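Local coordinates for 2-C-methyl-D-erythritol 4-phosphate cytidylyltransferase (Thermus thermophilus HB8, PDB 2PX7), which probably catalyses the transfer of a cytidylyl group from CTP to 2-C-methyl-D-erythritol 4-phosphate, giving 4-diphosphocytidyl-2-C-methyl-D-erythritol and diphosphate in isoprenoid biosynthesis, at residues 115-120 against 212-218; 177-182 against 198-204. One frame throughout, in Å; residues are numbered along the deposited sequence.

Contact 1 of 2, residues 115-120 against 212-218; sequences ARPFVS and EATAFKI
R116 sets CG anti to its carbonyl carbon (chi1 -58°) and runs extended to NE, which carries its guanidinium alongside K217 CB; K217 holds its own CG anti to the backbone N (chi1 -176°). Two loops of the Rossmann-like alpha/beta fold of the IspD family join here, one leading from strand 108-111 to helix 121-134, the other, with a type I turn from E212 to A215, from strand 207-210 to helix 221-231. K217 CB sits over one face of the R116 guanidinium, offset toward its rim and 4.0 Å from R116 CZ; A215 O lies at the edge, near its plane. D113 forms a salt bridge with R116 NH1, and D145 of the second subunit another with NH2, a good reason for arginine at a place facing two carboxylates. With an alanine here, both D113 and D145 of the second subunit would probably lose their arginine mate, and a gap would open beside K217 CB. K217 is predicted to position the substrate MEP for attack, and the peptide just after it is tied to the other loop, I218 N giving a nearly straight hydrogen bond (165°) to A115 O at 2.7 Å. A115 suits the spot because its small CB fits against K217 CG at 3.7 Å. P117 adds a rigid apolar ring, its CG touching I218 CD1 and covering one face of the F118 ring. Further along, V119 CG1 meets A215 CB at 3.6 Å. A water accepts from F118 N and donates to T214 O and F216 O, satisfying three polar atoms between the loops. S120 OG, which caps L123 N at the start of helix 121-134, also donates a hydrogen bond to the syn lone pair of E212 OE1 at 2.5 Å, while E212 OE2 pairs with R126.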
ATOM      1  N   ALA A 115      12.466  -8.669   1.981  1.00 31.04           N
ATOM      2  CA  ALA A 115      11.200  -8.423   2.683  1.00 31.58           C
ATOM      3  C   ALA A 115       9.971  -8.385   1.763  1.00 31.75           C
ATOM      4  O   ALA A 115       8.866  -8.167   2.248  1.00 32.17           O
ATOM      5  CB  ALA A 115      11.275  -7.132   3.531  1.00 31.87           C
ATOM      6  N   ARG A 116      10.168  -8.605   0.457  1.00 31.62           N
ATOM      7  CA  ARG A 116       9.065  -8.756  -0.515  1.00 31.77           C
ATOM      8  C   ARG A 116       9.002 -10.209  -1.024  1.00 32.11           C
ATOM      9  O   ARG A 116       9.455 -10.491  -2.115  1.00 32.19           O
ATOM     10  CB  ARG A 116       9.215  -7.758  -1.694  1.00 31.62           C
ATOM     11  CG  ARG A 116       9.258  -6.269  -1.282  1.00 31.30           C
ATOM     12  CD  ARG A 116       9.651  -5.270  -2.445  1.00 31.88           C
ATOM     13  NE  ARG A 116       9.028  -3.969  -2.202  1.00 32.19           N
ATOM     14  CZ  ARG A 116       9.656  -2.884  -1.776  1.00 36.76           C
ATOM     15  NH1 ARG A 116      10.978  -2.907  -1.582  1.00 39.71           N
ATOM     16  NH2 ARG A 116       8.975  -1.765  -1.538  1.00 31.99           N
ATOM     17  N   PRO A 117       8.464 -11.146  -0.215  1.00 32.92           N
ATOM     18  CA  PRO A 117       8.474 -12.572  -0.607  1.00 33.39           C
ATOM     19  C   PRO A 117       7.528 -12.990  -1.737  1.00 34.64           C
ATOM     20  O   PRO A 117       7.826 -13.952  -2.454  1.00 35.66           O
ATOM     21  CB  PRO A 117       8.101 -13.288   0.690  1.00 33.03           C
ATOM     22  CG  PRO A 117       7.270 -12.284   1.451  1.00 33.07           C
ATOM     23  CD  PRO A 117       7.854 -10.944   1.120  1.00 32.95           C
ATOM     24  N   PHE A 118       6.415 -12.279  -1.918  1.00 35.63           N
ATOM     25  CA  PHE A 118       5.375 -12.725  -2.853  1.00 36.65           C
ATOM     26  C   PHE A 118       5.460 -11.981  -4.177  1.00 37.36           C
ATOM     27  O   PHE A 118       4.572 -11.226  -4.570  1.00 37.65           O
ATOM     28  CB  PHE A 118       3.980 -12.649  -2.211  1.00 36.69           C
ATOM     29  CG  PHE A 118       3.906 -13.304  -0.848  1.00 36.83           C
ATOM     30  CD1 PHE A 118       4.279 -14.635  -0.681  1.00 37.83           C
ATOM     31  CD2 PHE A 118       3.471 -12.590   0.259  1.00 36.98           C
ATOM     32  CE1 PHE A 118       4.229 -15.242   0.567  1.00 37.89           C
ATOM     33  CE2 PHE A 118       3.405 -13.191   1.516  1.00 38.28           C
ATOM     34  CZ  PHE A 118       3.789 -14.519   1.671  1.00 36.47           C
ATOM     35  N   VAL A 119       6.576 -12.188  -4.858  1.00 38.27           N
ATOM     36  CA  VAL A 119       6.772 -11.609  -6.169  1.00 38.51           C
ATOM     37  C   VAL A 119       6.515 -12.729  -7.158  1.00 38.97           C
ATOM     38  O   VAL A 119       7.052 -13.829  -7.010  1.00 39.05           O
ATOM     39  CB  VAL A 119       8.170 -10.907  -6.334  1.00 38.67           C
ATOM     40  CG1 VAL A 119       8.278  -9.752  -5.366  1.00 39.41           C
ATOM     41  CG2 VAL A 119       9.303 -11.845  -6.069  1.00 38.73           C
ATOM     42  N   SER A 120       5.657 -12.452  -8.133  1.00 39.38           N
ATOM     43  CA  SER A 120       5.204 -13.456  -9.081  1.00 40.28           C
ATOM     44  C   SER A 120       6.181 -13.570 -10.226  1.00 40.71           C
ATOM     45  O   SER A 120       6.995 -12.664 -10.457  1.00 40.92           O
ATOM     46  CB  SER A 120       3.813 -13.093  -9.625  1.00 40.36           C
ATOM     47  OG  SER A 120       3.841 -11.885 -10.374  1.00 40.57           O
ATOM     48  N   GLU A 212       2.973  -4.945  -8.452  1.00 36.09           N
ATOM     49  CA  GLU A 212       1.927  -5.868  -8.028  1.00 36.80           C
ATOM     50  C   GLU A 212       1.669  -5.755  -6.545  1.00 36.12           C
ATOM     51  O   GLU A 212       2.609  -5.622  -5.752  1.00 35.80           O
ATOM     52  CB  GLU A 212       2.294  -7.302  -8.410  1.00 37.60           C
ATOM     53  CG  GLU A 212       1.838  -7.629  -9.820  1.00 40.29           C
ATOM     54  CD  GLU A 212       2.297  -8.972 -10.312  1.00 43.95           C
ATOM     55  OE1 GLU A 212       2.764  -9.780  -9.489  1.00 43.89           O
ATOM     56  OE2 GLU A 212       2.186  -9.205 -11.541  1.00 46.08           O
ATOM     57  N   ALA A 213       0.383  -5.803  -6.181  1.00 35.49           N
ATOM     58  CA  ALA A 213      -0.065  -5.612  -4.814  1.00 34.89           C
ATOM     59  C   ALA A 213       0.477  -6.661  -3.866  1.00 34.58           C
ATOM     60  O   ALA A 213       0.637  -6.401  -2.678  1.00 34.33           O
ATOM     61  CB  ALA A 213      -1.612  -5.582  -4.752  1.00 35.78           C
ATOM     62  N   THR A 214       0.748  -7.847  -4.395  1.00 34.21           N
ATOM     63  CA  THR A 214       1.254  -8.956  -3.593  1.00 34.45           C
ATOM     64  C   THR A 214       2.734  -8.799  -3.245  1.00 34.55           C
ATOM     65  O   THR A 214       3.202  -9.403  -2.287  1.00 35.40           O
ATOM     66  CB  THR A 214       1.061 -10.285  -4.317  1.00 34.45           C
ATOM     67  OG1 THR A 214       1.593 -10.162  -5.641  1.00 35.21           O
ATOM     68  CG2 THR A 214      -0.436 -10.634  -4.399  1.00 33.90           C
ATOM     69  N   ALA A 215       3.456  -7.988  -4.020  1.00 34.07           N
ATOM     70  CA  ALA A 215       4.870  -7.725  -3.772  1.00 33.73           C
ATOM     71  C   ALA A 215       5.121  -6.662  -2.691  1.00 33.58           C
ATOM     72  O   ALA A 215       6.078  -5.894  -2.787  1.00 33.79           O
ATOM     73  CB  ALA A 215       5.565  -7.348  -5.055  1.00 33.69           C
ATOM     74  N   PHE A 216       4.290  -6.648  -1.653  1.00 33.48           N
ATOM     75  CA  PHE A 216       4.436  -5.678  -0.578  1.00 33.64           C
ATOM     76  C   PHE A 216       5.624  -6.036   0.308  1.00 34.21           C
ATOM     77  O   PHE A 216       6.053  -7.197   0.375  1.00 33.59           O
ATOM     78  CB  PHE A 216       3.141  -5.527   0.248  1.00 34.10           C
ATOM     79  CG  PHE A 216       2.686  -6.803   0.930  1.00 33.84           C
ATOM     80  CD1 PHE A 216       3.115  -7.118   2.209  1.00 35.07           C
ATOM     81  CD2 PHE A 216       1.827  -7.676   0.288  1.00 34.41           C
ATOM     82  CE1 PHE A 216       2.694  -8.305   2.841  1.00 34.55           C
ATOM     83  CE2 PHE A 216       1.415  -8.862   0.905  1.00 34.78           C
ATOM     84  CZ  PHE A 216       1.850  -9.166   2.181  1.00 33.76           C
ATOM     85  N   LYS A 217       6.160  -5.023   0.973  1.00 34.92           N
ATOM     86  CA  LYS A 217       7.319  -5.195   1.834  1.00 36.47           C
ATOM     87  C   LYS A 217       6.818  -5.526   3.234  1.00 36.74           C
ATOM     88  O   LYS A 217       5.905  -4.881   3.724  1.00 36.27           O
ATOM     89  CB  LYS A 217       8.170  -3.912   1.841  1.00 35.59           C
ATOM     90  CG  LYS A 217       9.458  -4.005   2.642  1.00 36.66           C
ATOM     91  CD  LYS A 217      10.331  -2.743   2.535  1.00 38.26           C
ATOM     92  CE  LYS A 217      11.803  -3.094   2.858  1.00 43.39           C
ATOM     93  NZ  LYS A 217      12.652  -1.909   3.245  1.00 46.35           N
ATOM     94  N   ILE A 218       7.402  -6.546   3.865  1.00 38.00           N
ATOM     95  CA  ILE A 218       7.087  -6.845   5.265  1.00 39.68           C
ATOM     96  C   ILE A 218       7.968  -5.983   6.155  1.00 41.34           C
ATOM     97  O   ILE A 218       9.182  -6.219   6.285  1.00 41.75           O
ATOM     98  CB  ILE A 218       7.251  -8.337   5.616  1.00 39.50           C
ATOM     99  CG1 ILE A 218       6.336  -9.188   4.737  1.00 38.67           C
ATOM    100  CG2 ILE A 218       6.981  -8.558   7.120  1.00 40.00           C
ATOM    101  CD1 ILE A 218       6.572 -10.693   4.844  1.00 39.89           C
TER
HETATM  102  O   HOH W   1       5.543  -9.589  -0.919  1.00 30.41           O

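Contact 2 of 2, residues 177-182 against 198-204; sequences LLREAH and LVQALGY
L177 lays its CD2 methyl over the face of the Y204 ring, 3.5 Å from the ring centroid and 12° off the normal, a CH-pi contact at one end of the packing of helix 175-188 against helix 195-201 and the turn after it. The tight part centres on A181, whose small side chain lets the backbones approach to 5.0 Å between A181 CA and V199 CA. V199 divides its methyls: CG1 meets L177 CD2, and CG2 lies 3.8 Å from A181 CB and also reaches L178 CD1. Beyond A181, L198 points CD1 over the centre of the H182 ring, 3.6 Å from its centroid, while H182 NE2 is hydrogen-bonded to D195. Toward solvent the cover thins: L202, partly exposed, lays CD1 against A181 N (3.5 Å) and the base of exposed E180. A water donates to both A181 O and L198 O, bridging the helices' backbones. With no direct hydrogen bond between the two segments, the contact is held mainly by burial of aliphatic groups and by methyls over rings, with the water as a polar bridge.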
ATOM      1  N   LEU A 177      25.835  -0.650 -16.118  1.00 26.97           N
ATOM      2  CA  LEU A 177      25.254   0.634 -15.779  1.00 26.00           C
ATOM      3  C   LEU A 177      25.168   0.785 -14.256  1.00 25.74           C
ATOM      4  O   LEU A 177      25.519   1.827 -13.715  1.00 25.37           O
ATOM      5  CB  LEU A 177      23.875   0.787 -16.434  1.00 25.40           C
ATOM      6  CG  LEU A 177      23.060   2.015 -16.032  1.00 25.10           C
ATOM      7  CD1 LEU A 177      23.738   3.345 -16.486  1.00 23.20           C
ATOM      8  CD2 LEU A 177      21.661   1.885 -16.600  1.00 25.27           C
ATOM      9  N   LEU A 178      24.694  -0.253 -13.573  1.00 25.07           N
ATOM     10  CA  LEU A 178      24.611  -0.205 -12.115  1.00 25.11           C
ATOM     11  C   LEU A 178      26.004  -0.059 -11.447  1.00 25.54           C
ATOM     12  O   LEU A 178      26.153   0.625 -10.432  1.00 25.27           O
ATOM     13  CB  LEU A 178      23.813  -1.406 -11.557  1.00 24.92           C
ATOM     14  CG  LEU A 178      23.417  -1.274 -10.073  1.00 25.11           C
ATOM     15  CD1 LEU A 178      22.561   0.002  -9.845  1.00 24.32           C
ATOM     16  CD2 LEU A 178      22.690  -2.515  -9.556  1.00 23.98           C
ATOM     17  N   ARG A 179      27.016  -0.696 -12.029  1.00 26.18           N
ATOM     18  CA  ARG A 179      28.404  -0.449 -11.617  1.00 27.28           C
ATOM     19  C   ARG A 179      28.790   1.032 -11.780  1.00 26.86           C
ATOM     20  O   ARG A 179      29.248   1.629 -10.828  1.00 27.34           O
ATOM     21  CB  ARG A 179      29.376  -1.442 -12.286  1.00 27.66           C
ATOM     22  CG  ARG A 179      29.000  -2.898 -11.921  1.00 30.15           C
ATOM     23  CD  ARG A 179      30.165  -3.861 -11.726  1.00 36.20           C
ATOM     24  NE  ARG A 179      30.320  -4.728 -12.878  1.00 38.22           N
ATOM     25  CZ  ARG A 179      30.289  -6.066 -12.885  1.00 36.54           C
ATOM     26  NH1 ARG A 179      30.142  -6.788 -11.789  1.00 35.93           N
ATOM     27  NH2 ARG A 179      30.431  -6.684 -14.038  1.00 35.27           N
ATOM     28  N   GLU A 180      28.548   1.635 -12.947  1.00 26.50           N
ATOM     29  CA  GLU A 180      28.786   3.079 -13.105  1.00 27.42           C
ATOM     30  C   GLU A 180      28.066   3.909 -12.048  1.00 26.95           C
ATOM     31  O   GLU A 180      28.631   4.859 -11.507  1.00 26.70           O
ATOM     32  CB  GLU A 180      28.361   3.596 -14.485  1.00 27.60           C
ATOM     33  CG  GLU A 180      29.174   3.089 -15.658  1.00 31.26           C
ATOM     34  CD  GLU A 180      30.615   3.619 -15.684  1.00 34.55           C
ATOM     35  OE1 GLU A 180      30.884   4.726 -15.161  1.00 36.36           O
ATOM     36  OE2 GLU A 180      31.474   2.924 -16.255  1.00 35.30           O
ATOM     37  N   ALA A 181      26.806   3.561 -11.783  1.00 27.05           N
ATOM     38  CA  ALA A 181      25.993   4.263 -10.791  1.00 27.15           C
ATOM     39  C   ALA A 181      26.596   4.172  -9.381  1.00 27.36           C
ATOM     40  O   ALA A 181      26.689   5.177  -8.664  1.00 27.04           O
ATOM     41  CB  ALA A 181      24.569   3.720 -10.804  1.00 26.50           C
ATOM     42  N   HIS A 182      26.972   2.965  -8.981  1.00 27.15           N
ATOM     43  CA  HIS A 182      27.595   2.770  -7.689  1.00 28.26           C
ATOM     44  C   HIS A 182      28.983   3.443  -7.589  1.00 29.15           C
ATOM     45  O   HIS A 182      29.317   3.977  -6.541  1.00 29.53           O
ATOM     46  CB  HIS A 182      27.638   1.281  -7.311  1.00 27.67           C
ATOM     47  CG  HIS A 182      26.372   0.789  -6.672  1.00 27.56           C
ATOM     48  ND1 HIS A 182      26.186   0.766  -5.306  1.00 25.22           N
ATOM     49  CD2 HIS A 182      25.216   0.335  -7.217  1.00 25.63           C
ATOM     50  CE1 HIS A 182      24.981   0.296  -5.036  1.00 26.52           C
ATOM     51  NE2 HIS A 182      24.369   0.030  -6.181  1.00 26.69           N
ATOM     52  N   LEU A 198      20.326   5.953  -7.808  1.00 23.70           N
ATOM     53  CA  LEU A 198      21.764   6.069  -8.144  1.00 23.90           C
ATOM     54  C   LEU A 198      21.954   6.173  -9.655  1.00 24.05           C
ATOM     55  O   LEU A 198      22.810   6.904 -10.134  1.00 24.13           O
ATOM     56  CB  LEU A 198      22.526   4.845  -7.632  1.00 23.61           C
ATOM     57  CG  LEU A 198      22.460   4.514  -6.132  1.00 24.25           C
ATOM     58  CD1 LEU A 198      23.440   3.401  -5.823  1.00 24.36           C
ATOM     59  CD2 LEU A 198      22.712   5.740  -5.246  1.00 22.53           C
ATOM     60  N   VAL A 199      21.155   5.415 -10.400  1.00 24.06           N
ATOM     61  CA  VAL A 199      21.220   5.418 -11.853  1.00 24.81           C
ATOM     62  C   VAL A 199      20.726   6.778 -12.411  1.00 25.68           C
ATOM     63  O   VAL A 199      21.316   7.337 -13.334  1.00 25.07           O
ATOM     64  CB  VAL A 199      20.416   4.197 -12.456  1.00 25.15           C
ATOM     65  CG1 VAL A 199      20.293   4.303 -13.986  1.00 24.72           C
ATOM     66  CG2 VAL A 199      21.085   2.871 -12.078  1.00 22.19           C
ATOM     67  N   GLN A 200      19.639   7.281 -11.829  1.00 26.75           N
ATOM     68  CA  GLN A 200      19.108   8.620 -12.109  1.00 28.33           C
ATOM     69  C   GLN A 200      20.169   9.723 -11.929  1.00 28.31           C
ATOM     70  O   GLN A 200      20.255  10.634 -12.745  1.00 28.15           O
ATOM     71  CB  GLN A 200      17.878   8.847 -11.210  1.00 27.83           C
ATOM     72  CG  GLN A 200      17.101  10.138 -11.407  1.00 30.87           C
ATOM     73  CD  GLN A 200      15.881  10.158 -10.502  1.00 31.64           C
ATOM     74  OE1 GLN A 200      15.953   9.779  -9.321  1.00 36.09           O
ATOM     75  NE2 GLN A 200      14.758  10.560 -11.050  1.00 29.99           N
ATOM     76  N   ALA A 201      21.007   9.619 -10.895  1.00 28.86           N
ATOM     77  CA  ALA A 201      22.063  10.613 -10.650  1.00 29.40           C
ATOM     78  C   ALA A 201      23.136  10.646 -11.747  1.00 30.37           C
ATOM     79  O   ALA A 201      23.839  11.641 -11.915  1.00 30.87           O
ATOM     80  CB  ALA A 201      22.681  10.414  -9.259  1.00 29.54           C
ATOM     81  N   LEU A 202      23.221   9.577 -12.539  1.00 30.81           N
ATOM     82  CA  LEU A 202      24.095   9.565 -13.719  1.00 31.16           C
ATOM     83  C   LEU A 202      23.546  10.364 -14.895  1.00 31.16           C
ATOM     84  O   LEU A 202      24.285  10.752 -15.787  1.00 32.44           O
ATOM     85  CB  LEU A 202      24.364   8.117 -14.169  1.00 31.28           C
ATOM     86  CG  LEU A 202      25.398   7.265 -13.433  1.00 30.08           C
ATOM     87  CD1 LEU A 202      25.418   5.863 -14.056  1.00 28.62           C
ATOM     88  CD2 LEU A 202      26.811   7.870 -13.501  1.00 30.77           C
ATOM     89  N   GLY A 203      22.247  10.615 -14.908  1.00 31.10           N
ATOM     90  CA  GLY A 203      21.623  11.211 -16.065  1.00 30.08           C
ATOM     91  C   GLY A 203      20.984  10.131 -16.925  1.00 29.49           C
ATOM     92  O   GLY A 203      20.576  10.410 -18.052  1.00 29.03           O
ATOM     93  N   TYR A 204      20.907   8.904 -16.406  1.00 28.26           N
ATOM     94  CA  TYR A 204      20.332   7.783 -17.167  1.00 27.43           C
ATOM     95  C   TYR A 204      18.814   7.619 -16.884  1.00 27.68           C
ATOM     96  O   TYR A 204      18.400   7.550 -15.721  1.00 26.76           O
ATOM     97  CB  TYR A 204      21.067   6.468 -16.879  1.00 25.94           C
ATOM     98  CG  TYR A 204      20.812   5.371 -17.923  1.00 25.30           C
ATOM     99  CD1 TYR A 204      21.711   5.157 -18.966  1.00 21.17           C
ATOM    100  CD2 TYR A 204      19.669   4.561 -17.862  1.00 23.60           C
ATOM    101  CE1 TYR A 204      21.491   4.175 -19.927  1.00 23.03           C
ATOM    102  CE2 TYR A 204      19.431   3.567 -18.828  1.00 23.11           C
ATOM    103  CZ  TYR A 204      20.353   3.388 -19.852  1.00 24.97           C
ATOM    104  OH  TYR A 204      20.164   2.432 -20.799  1.00 23.54           O
TER
HETATM  105  O   HOH W   2      25.068   7.472  -8.670  1.00 26.04           O

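Overall arrangement
Both contacts belong to the same cytidylyltransferase chain but lie on opposite sides of its centre, with their own centres 25 Å apart and their nearest atoms about 14 Å apart. Along the sequence, both segments of contact 2 lie between those of contact 1. Contact 1 belongs to the predicted catalytic region: it includes K217, and the side chain of A115 comes within about 4 Å of that of K44, a predicted transition-state stabiliser. It also borders the second subunit. Contact 2 is helix packing away from the predicted catalytic residues. Strand 165-174 runs between them, with Q168 and T169 touching contact 1 and F173 and F174 touching contact 2.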